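Long-range contact in Lmo0135 protein (Listeria monocytogenes EGD-e, PDB 5ISU), which probably serves as the substrate-binding protein of an ABC transporter, consistent with a role in peptide uptake: residues Ser246-Leu258 and Gln481-Arg493. Sequence-based numbering, arbitrary orientation.
Sequences SAVNIITYPENRL and QKAATPQPVTMFR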
ATOM      1  N   SER A 246     -20.893 -21.770  -0.400  1.00 68.82           N
ATOM      2  CA  SER A 246     -22.150 -21.005  -0.530  1.00 66.44           C
ATOM      3  C   SER A 246     -22.156 -20.196  -1.824  1.00 62.86           C
ATOM      4  O   SER A 246     -21.221 -20.284  -2.622  1.00 62.66           O
ATOM      5  CB  SER A 246     -22.375 -20.073   0.679  1.00 64.14           C
ATOM      6  OG  SER A 246     -21.440 -19.005   0.715  1.00 60.60           O
ATOM      7  N   ALA A 247     -23.218 -19.418  -2.032  1.00 59.34           N
ATOM      8  CA  ALA A 247     -23.324 -18.589  -3.223  1.00 56.96           C
ATOM      9  C   ALA A 247     -22.530 -17.291  -3.030  1.00 52.05           C
ATOM     10  O   ALA A 247     -23.021 -16.345  -2.436  1.00 48.47           O
ATOM     11  CB  ALA A 247     -24.785 -18.295  -3.547  1.00 57.58           C
ATOM     12  N   VAL A 248     -21.288 -17.287  -3.503  1.00 50.31           N
ATOM     13  CA  VAL A 248     -20.425 -16.110  -3.434  1.00 50.80           C
ATOM     14  C   VAL A 248     -19.659 -15.942  -4.740  1.00 51.24           C
ATOM     15  O   VAL A 248     -19.292 -16.921  -5.397  1.00 51.97           O
ATOM     16  CB  VAL A 248     -19.372 -16.171  -2.292  1.00 50.60           C
ATOM     17  CG1 VAL A 248     -20.033 -16.308  -0.923  1.00 51.46           C
ATOM     18  CG2 VAL A 248     -18.366 -17.293  -2.529  1.00 51.39           C
ATOM     19  N   ASN A 249     -19.418 -14.692  -5.100  1.00 47.67           N
ATOM     20  CA  ASN A 249     -18.625 -14.378  -6.262  1.00 49.62           C
ATOM     21  C   ASN A 249     -17.210 -14.089  -5.732  1.00 48.22           C
ATOM     22  O   ASN A 249     -17.040 -13.333  -4.766  1.00 47.72           O
ATOM     23  CB  ASN A 249     -19.223 -13.172  -7.006  1.00 50.19           C
ATOM     24  CG  ASN A 249     -20.622 -13.464  -7.578  1.00 53.86           C
ATOM     25  OD1 ASN A 249     -20.940 -14.590  -7.984  1.00 54.88           O
ATOM     26  ND2 ASN A 249     -21.448 -12.440  -7.626  1.00 55.15           N
ATOM     27  N   ILE A 250     -16.211 -14.733  -6.324  1.00 46.36           N
ATOM     28  CA  ILE A 250     -14.837 -14.521  -5.930  1.00 47.00           C
ATOM     29  C   ILE A 250     -14.242 -13.509  -6.877  1.00 47.60           C
ATOM     30  O   ILE A 250     -14.368 -13.654  -8.089  1.00 47.83           O
ATOM     31  CB  ILE A 250     -14.032 -15.818  -5.984  1.00 50.45           C
ATOM     32  CG1 ILE A 250     -14.654 -16.864  -5.046  1.00 50.68           C
ATOM     33  CG2 ILE A 250     -12.578 -15.563  -5.618  1.00 50.14           C
ATOM     34  CD1 ILE A 250     -14.734 -16.421  -3.600  1.00 50.72           C
ATOM     35  N   ILE A 251     -13.612 -12.476  -6.317  1.00 45.70           N
ATOM     36  CA  ILE A 251     -13.007 -11.413  -7.109  1.00 47.97           C
ATOM     37  C   ILE A 251     -11.512 -11.359  -6.807  1.00 47.11           C
ATOM     38  O   ILE A 251     -11.116 -11.259  -5.650  1.00 47.20           O
ATOM     39  CB  ILE A 251     -13.611 -10.042  -6.765  1.00 48.62           C
ATOM     40  CG1 ILE A 251     -15.137 -10.122  -6.670  1.00 50.85           C
ATOM     41  CG2 ILE A 251     -13.197  -9.022  -7.812  1.00 50.12           C
ATOM     42  CD1 ILE A 251     -15.777  -8.874  -6.107  1.00 50.34           C
ATOM     43  N   THR A 252     -10.713 -11.401  -7.864  1.00 47.95           N
ATOM     44  CA  THR A 252      -9.264 -11.369  -7.792  1.00 48.66           C
ATOM     45  C   THR A 252      -8.769 -10.144  -8.577  1.00 48.63           C
ATOM     46  O   THR A 252      -9.122  -9.967  -9.732  1.00 49.32           O
ATOM     47  CB  THR A 252      -8.679 -12.650  -8.385  1.00 48.99           C
ATOM     48  OG1 THR A 252      -9.151 -13.773  -7.627  1.00 48.86           O
ATOM     49  CG2 THR A 252      -7.147 -12.621  -8.357  1.00 50.87           C
ATOM     50  N   TYR A 253      -7.940  -9.325  -7.936  1.00 45.91           N
ATOM     51  CA  TYR A 253      -7.457  -8.078  -8.515  1.00 47.15           C
ATOM     52  C   TYR A 253      -6.057  -7.737  -7.960  1.00 46.50           C
ATOM     53  O   TYR A 253      -5.691  -8.211  -6.887  1.00 44.52           O
ATOM     54  CB  TYR A 253      -8.454  -6.968  -8.172  1.00 47.04           C
ATOM     55  CG  TYR A 253      -8.694  -6.849  -6.676  1.00 45.85           C
ATOM     56  CD1 TYR A 253      -9.535  -7.732  -6.024  1.00 44.25           C
ATOM     57  CD2 TYR A 253      -8.052  -5.873  -5.920  1.00 46.92           C
ATOM     58  CE1 TYR A 253      -9.738  -7.658  -4.666  1.00 46.16           C
ATOM     59  CE2 TYR A 253      -8.255  -5.777  -4.552  1.00 46.91           C
ATOM     60  CZ  TYR A 253      -9.100  -6.665  -3.928  1.00 47.12           C
ATOM     61  OH  TYR A 253      -9.290  -6.591  -2.572  1.00 49.86           O
ATOM     62  N   PRO A 254      -5.269  -6.929  -8.692  1.00 46.23           N
ATOM     63  CA  PRO A 254      -3.933  -6.625  -8.179  1.00 46.66           C
ATOM     64  C   PRO A 254      -3.951  -5.822  -6.892  1.00 42.70           C
ATOM     65  O   PRO A 254      -4.769  -4.939  -6.741  1.00 40.79           O
ATOM     66  CB  PRO A 254      -3.282  -5.822  -9.326  1.00 49.27           C
ATOM     67  CG  PRO A 254      -4.075  -6.171 -10.550  1.00 49.40           C
ATOM     68  CD  PRO A 254      -5.478  -6.344 -10.034  1.00 48.42           C
ATOM     69  N   GLU A 255      -3.092  -6.176  -5.942  1.00 42.71           N
ATOM     70  CA  GLU A 255      -3.009  -5.425  -4.684  1.00 48.09           C
ATOM     71  C   GLU A 255      -1.839  -4.450  -4.719  1.00 44.23           C
ATOM     72  O   GLU A 255      -1.587  -3.754  -3.736  1.00 44.39           O
ATOM     73  CB  GLU A 255      -2.918  -6.347  -3.459  1.00 54.38           C
ATOM     74  CG  GLU A 255      -3.133  -5.595  -2.134  1.00 64.28           C
ATOM     75  CD  GLU A 255      -3.723  -6.452  -1.017  1.00 73.86           C
ATOM     76  OE1 GLU A 255      -4.584  -5.928  -0.265  1.00 77.59           O
ATOM     77  OE2 GLU A 255      -3.380  -7.655  -0.919  1.00 82.22           O
ATOM     78  N   ASN A 256      -1.160  -4.377  -5.865  1.00 40.72           N
ATOM     79  CA  ASN A 256       0.023  -3.525  -6.035  1.00 41.38           C
ATOM     80  C   ASN A 256       1.082  -3.844  -4.989  1.00 41.72           C
ATOM     81  O   ASN A 256       1.817  -2.969  -4.549  1.00 44.75           O
ATOM     82  CB  ASN A 256      -0.343  -2.040  -6.022  1.00 41.82           C
ATOM     83  CG  ASN A 256      -1.214  -1.638  -7.194  1.00 42.27           C
ATOM     84  OD1 ASN A 256      -1.235  -2.283  -8.230  1.00 44.51           O
ATOM     85  ND2 ASN A 256      -1.910  -0.549  -7.038  1.00 48.66           N
ATOM     86  N   ARG A 257       1.142  -5.106  -4.583  1.00 41.09           N
ATOM     87  CA  ARG A 257       2.120  -5.526  -3.616  1.00 42.07           C
ATOM     88  C   ARG A 257       3.259  -6.279  -4.298  1.00 40.22           C
ATOM     89  O   ARG A 257       3.016  -7.153  -5.136  1.00 39.58           O
ATOM     90  CB  ARG A 257       1.487  -6.422  -2.563  1.00 44.89           C
ATOM     91  CG  ARG A 257       2.480  -6.940  -1.532  1.00 49.16           C
ATOM     92  CD  ARG A 257       1.801  -7.732  -0.435  1.00 56.54           C
ATOM     93  NE  ARG A 257       2.754  -8.212   0.584  1.00 61.15           N
ATOM     94  CZ  ARG A 257       3.494  -9.322   0.490  1.00 61.27           C
ATOM     95  NH1 ARG A 257       4.312  -9.657   1.491  1.00 62.83           N
ATOM     96  NH2 ARG A 257       3.444 -10.103  -0.592  1.00 58.22           N
ATOM     97  N   LEU A 258       4.489  -5.899  -3.968  1.00 35.68           N
ATOM     98  CA  LEU A 258       5.653  -6.632  -4.408  1.00 35.51           C
ATOM     99  C   LEU A 258       6.095  -7.545  -3.254  1.00 34.64           C
ATOM    100  O   LEU A 258       6.251  -7.093  -2.132  1.00 37.91           O
ATOM    101  CB  LEU A 258       6.825  -5.708  -4.771  1.00 35.06           C
ATOM    102  CG  LEU A 258       8.147  -6.469  -4.959  1.00 34.52           C
ATOM    103  CD1 LEU A 258       8.123  -7.391  -6.176  1.00 32.09           C
ATOM    104  CD2 LEU A 258       9.354  -5.545  -5.022  1.00 36.24           C
ATOM    105  N   GLN A 481     -20.293  -4.720  -8.150  1.00 47.24           N
ATOM    106  CA  GLN A 481     -18.872  -4.816  -7.805  1.00 47.03           C
ATOM    107  C   GLN A 481     -17.962  -4.090  -8.813  1.00 49.46           C
ATOM    108  O   GLN A 481     -16.931  -3.530  -8.429  1.00 46.19           O
ATOM    109  CB  GLN A 481     -18.446  -6.282  -7.650  1.00 49.71           C
ATOM    110  CG  GLN A 481     -18.466  -7.108  -8.937  1.00 53.98           C
ATOM    111  CD  GLN A 481     -18.337  -8.614  -8.693  1.00 61.79           C
ATOM    112  OE1 GLN A 481     -19.082  -9.202  -7.893  1.00 68.12           O
ATOM    113  NE2 GLN A 481     -17.431  -9.259  -9.427  1.00 65.38           N
ATOM    114  N   LYS A 482     -18.353  -4.088 -10.089  1.00 50.35           N
ATOM    115  CA  LYS A 482     -17.571  -3.437 -11.154  1.00 53.35           C
ATOM    116  C   LYS A 482     -17.481  -1.924 -10.855  1.00 47.34           C
ATOM    117  O   LYS A 482     -16.406  -1.348 -10.777  1.00 44.57           O
ATOM    118  CB  LYS A 482     -18.246  -3.684 -12.517  1.00 60.78           C
ATOM    119  CG  LYS A 482     -17.296  -3.969 -13.675  1.00 70.30           C
ATOM    120  CD  LYS A 482     -18.078  -4.442 -14.910  1.00 79.43           C
ATOM    121  CE  LYS A 482     -17.284  -5.422 -15.774  1.00 86.85           C
ATOM    122  NZ  LYS A 482     -15.967  -4.911 -16.253  1.00 90.48           N
ATOM    123  N   ALA A 483     -18.641  -1.339 -10.606  1.00 43.70           N
ATOM    124  CA  ALA A 483     -18.787   0.067 -10.319  1.00 41.39           C
ATOM    125  C   ALA A 483     -18.171   0.459  -8.975  1.00 40.10           C
ATOM    126  O   ALA A 483     -17.641   1.560  -8.843  1.00 38.83           O
ATOM    127  CB  ALA A 483     -20.264   0.461 -10.368  1.00 40.31           C
ATOM    128  N   ALA A 484     -18.221  -0.429  -7.985  1.00 39.56           N
ATOM    129  CA  ALA A 484     -17.637  -0.116  -6.678  1.00 37.48           C
ATOM    130  C   ALA A 484     -16.097  -0.118  -6.719  1.00 38.55           C
ATOM    131  O   ALA A 484     -15.448   0.458  -5.842  1.00 36.52           O
ATOM    132  CB  ALA A 484     -18.160  -1.064  -5.623  1.00 36.72           C
ATOM    133  N   THR A 485     -15.550  -0.778  -7.750  1.00 38.51           N
ATOM    134  CA  THR A 485     -14.115  -0.875  -8.034  1.00 38.58           C
ATOM    135  C   THR A 485     -13.280  -1.562  -6.959  1.00 38.29           C
ATOM    136  O   THR A 485     -12.912  -0.935  -5.959  1.00 34.86           O
ATOM    137  CB  THR A 485     -13.433   0.511  -8.296  1.00 39.62           C
ATOM    138  OG1 THR A 485     -14.303   1.384  -9.019  1.00 45.03           O
ATOM    139  CG2 THR A 485     -12.108   0.328  -9.064  1.00 39.56           C
ATOM    140  N   PRO A 486     -12.952  -2.846  -7.166  1.00 38.63           N
ATOM    141  CA  PRO A 486     -12.044  -3.464  -6.210  1.00 37.82           C
ATOM    142  C   PRO A 486     -10.708  -2.730  -6.249  1.00 38.07           C
ATOM    143  O   PRO A 486     -10.276  -2.293  -7.322  1.00 40.71           O
ATOM    144  CB  PRO A 486     -11.898  -4.884  -6.732  1.00 38.57           C
ATOM    145  CG  PRO A 486     -13.170  -5.139  -7.492  1.00 39.60           C
ATOM    146  CD  PRO A 486     -13.495  -3.819  -8.129  1.00 39.48           C
ATOM    147  N   GLN A 487     -10.074  -2.521  -5.109  1.00 37.13           N
ATOM    148  CA  GLN A 487      -8.786  -1.821  -5.148  1.00 37.38           C
ATOM    149  C   GLN A 487      -7.926  -2.234  -3.987  1.00 37.95           C
ATOM    150  O   GLN A 487      -8.435  -2.755  -2.992  1.00 41.12           O
ATOM    151  CB  GLN A 487      -8.983  -0.301  -5.125  1.00 37.63           C
ATOM    152  CG  GLN A 487      -9.387   0.239  -3.771  1.00 39.21           C
ATOM    153  CD  GLN A 487      -9.428   1.747  -3.704  1.00 39.26           C
ATOM    154  OE1 GLN A 487      -9.512   2.417  -4.714  1.00 40.10           O
ATOM    155  NE2 GLN A 487      -9.425   2.284  -2.486  1.00 39.32           N
ATOM    156  N   PRO A 488      -6.618  -1.959  -4.074  1.00 38.47           N
ATOM    157  CA  PRO A 488      -5.721  -2.341  -2.993  1.00 37.37           C
ATOM    158  C   PRO A 488      -6.163  -1.826  -1.628  1.00 38.16           C
ATOM    159  O   PRO A 488      -6.807  -0.773  -1.540  1.00 38.40           O
ATOM    160  CB  PRO A 488      -4.407  -1.672  -3.393  1.00 39.78           C
ATOM    161  CG  PRO A 488      -4.482  -1.594  -4.879  1.00 40.79           C
ATOM    162  CD  PRO A 488      -5.903  -1.258  -5.161  1.00 38.22           C
ATOM    163  N   VAL A 489      -5.849  -2.605  -0.595  1.00 39.17           N
ATOM    164  CA  VAL A 489      -6.099  -2.297   0.818  1.00 41.14           C
ATOM    165  C   VAL A 489      -7.555  -2.266   1.327  1.00 41.46           C
ATOM    166  O   VAL A 489      -7.912  -3.039   2.208  1.00 42.87           O
ATOM    167  CB  VAL A 489      -5.435  -0.944   1.256  1.00 43.47           C
ATOM    168  CG1 VAL A 489      -5.550  -0.742   2.765  1.00 42.70           C
ATOM    169  CG2 VAL A 489      -3.963  -0.882   0.850  1.00 44.01           C
ATOM    170  N   THR A 490      -8.363  -1.356   0.799  1.00 39.31           N
ATOM    171  CA  THR A 490      -9.717  -1.106   1.301  1.00 38.07           C
ATOM    172  C   THR A 490     -10.836  -1.941   0.734  1.00 39.80           C
ATOM    173  O   THR A 490     -11.991  -1.668   1.032  1.00 42.47           O
ATOM    174  CB  THR A 490     -10.100   0.344   1.010  1.00 36.92           C
ATOM    175  OG1 THR A 490     -10.334   0.506  -0.398  1.00 36.45           O
ATOM    176  CG2 THR A 490      -8.975   1.295   1.477  1.00 37.91           C
ATOM    177  N   MET A 491     -10.493  -2.940  -0.072  1.00 40.87           N
ATOM    178  CA  MET A 491     -11.452  -3.831  -0.757  1.00 41.92           C
ATOM    179  C   MET A 491     -12.101  -3.106  -1.904  1.00 37.76           C
ATOM    180  O   MET A 491     -11.879  -3.471  -3.041  1.00 38.62           O
ATOM    181  CB  MET A 491     -12.514  -4.454   0.154  1.00 43.01           C
ATOM    182  CG  MET A 491     -11.952  -5.253   1.305  1.00 47.45           C
ATOM    183  SD  MET A 491     -13.303  -5.912   2.290  1.00 51.83           S
ATOM    184  CE  MET A 491     -12.410  -6.567   3.685  1.00 50.97           C
ATOM    185  N   PHE A 492     -12.904  -2.092  -1.617  1.00 36.57           N
ATOM    186  CA  PHE A 492     -13.551  -1.333  -2.673  1.00 36.36           C
ATOM    187  C   PHE A 492     -13.262   0.148  -2.537  1.00 36.00           C
ATOM    188  O   PHE A 492     -12.934   0.643  -1.441  1.00 35.43           O
ATOM    189  CB  PHE A 492     -15.057  -1.537  -2.669  1.00 37.34           C
ATOM    190  CG  PHE A 492     -15.502  -2.888  -3.150  1.00 37.69           C
ATOM    191  CD1 PHE A 492     -15.509  -3.180  -4.504  1.00 39.23           C
ATOM    192  CD2 PHE A 492     -15.983  -3.831  -2.269  1.00 37.74           C
ATOM    193  CE1 PHE A 492     -15.944  -4.406  -4.971  1.00 38.05           C
ATOM    194  CE2 PHE A 492     -16.431  -5.056  -2.728  1.00 38.68           C
ATOM    195  CZ  PHE A 492     -16.399  -5.347  -4.082  1.00 38.58           C
ATOM    196  N   ARG A 493     -13.422   0.840  -3.664  1.00 34.40           N
ATOM    197  CA  ARG A 493     -13.195   2.269  -3.765  1.00 34.27           C
ATOM    198  C   ARG A 493     -14.385   2.990  -3.208  1.00 34.00           C
ATOM    199  O   ARG A 493     -14.230   3.943  -2.420  1.00 34.05           O
ATOM    200  CB  ARG A 493     -13.011   2.656  -5.236  1.00 36.26           C
ATOM    201  CG  ARG A 493     -12.690   4.128  -5.531  1.00 37.32           C
ATOM    202  CD  ARG A 493     -12.681   4.399  -7.041  1.00 37.60           C
ATOM    203  NE  ARG A 493     -13.945   3.960  -7.641  1.00 39.11           N
ATOM    204  CZ  ARG A 493     -15.084   4.646  -7.639  1.00 38.24           C
ATOM    205  NH1 ARG A 493     -15.153   5.851  -7.117  1.00 38.36           N
ATOM    206  NH2 ARG A 493     -16.171   4.109  -8.160  1.00 40.04           N
TER
HETATM  207  O   HOH W   1      -8.365  -4.823  -1.083  1.00 43.78           O
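Residues 248-258 of strand 248-263 run past the turn that follows helix 481-484, with Tyr253 facing Pro486 at 6.9 Å between CA atoms and the chains closing to 4.4 Å between the CA atoms of Glu255 and Pro488. Asn249, Ile251 and Tyr253 all project from the strand toward that turn, while its backbone pairs with strand 462-475.

Tyr253 carries the middle. With CG between the backbone N and the carbonyl carbon (chi1 56°), the ring lies against Pro486 CB, a CH-pi contact over one face, 3.8 Å from the centroid and 15° off the normal, and the hydroxyl reaches the turn. In the ring plane, at its edge, a water lies a short 2.5 Å from Tyr253 OH; it donates to Gln487 O at 2.8 Å and accepts a weak bond from Met491 N. The loop doubles back tightly, with Gln487 N bonded to Met491 O and Thr490 N to Pro488 O.

The Ile251 and Gln481 side chains approach from opposite directions, CD1 3.6 Å from Gln481 CD and CG1 by NE2; CD1 also touches Phe492 CZ, while CG2 rests against Pro486 CG at 3.9 Å. At the other end Pro488 packs CB 3.5 Å from Glu255 O, with CG beside Asn256 ND2. Glu255 OE1 approaches Val489 but forms its salt bridge with Arg39, in the helix that also covers Val489.

Pro486 thus meets carbon, Pro488 polar atoms: a van der Waals contact with one water as polar link, packing the C-terminal turn on the large mixed sheet of this family 5 solute-binding protein.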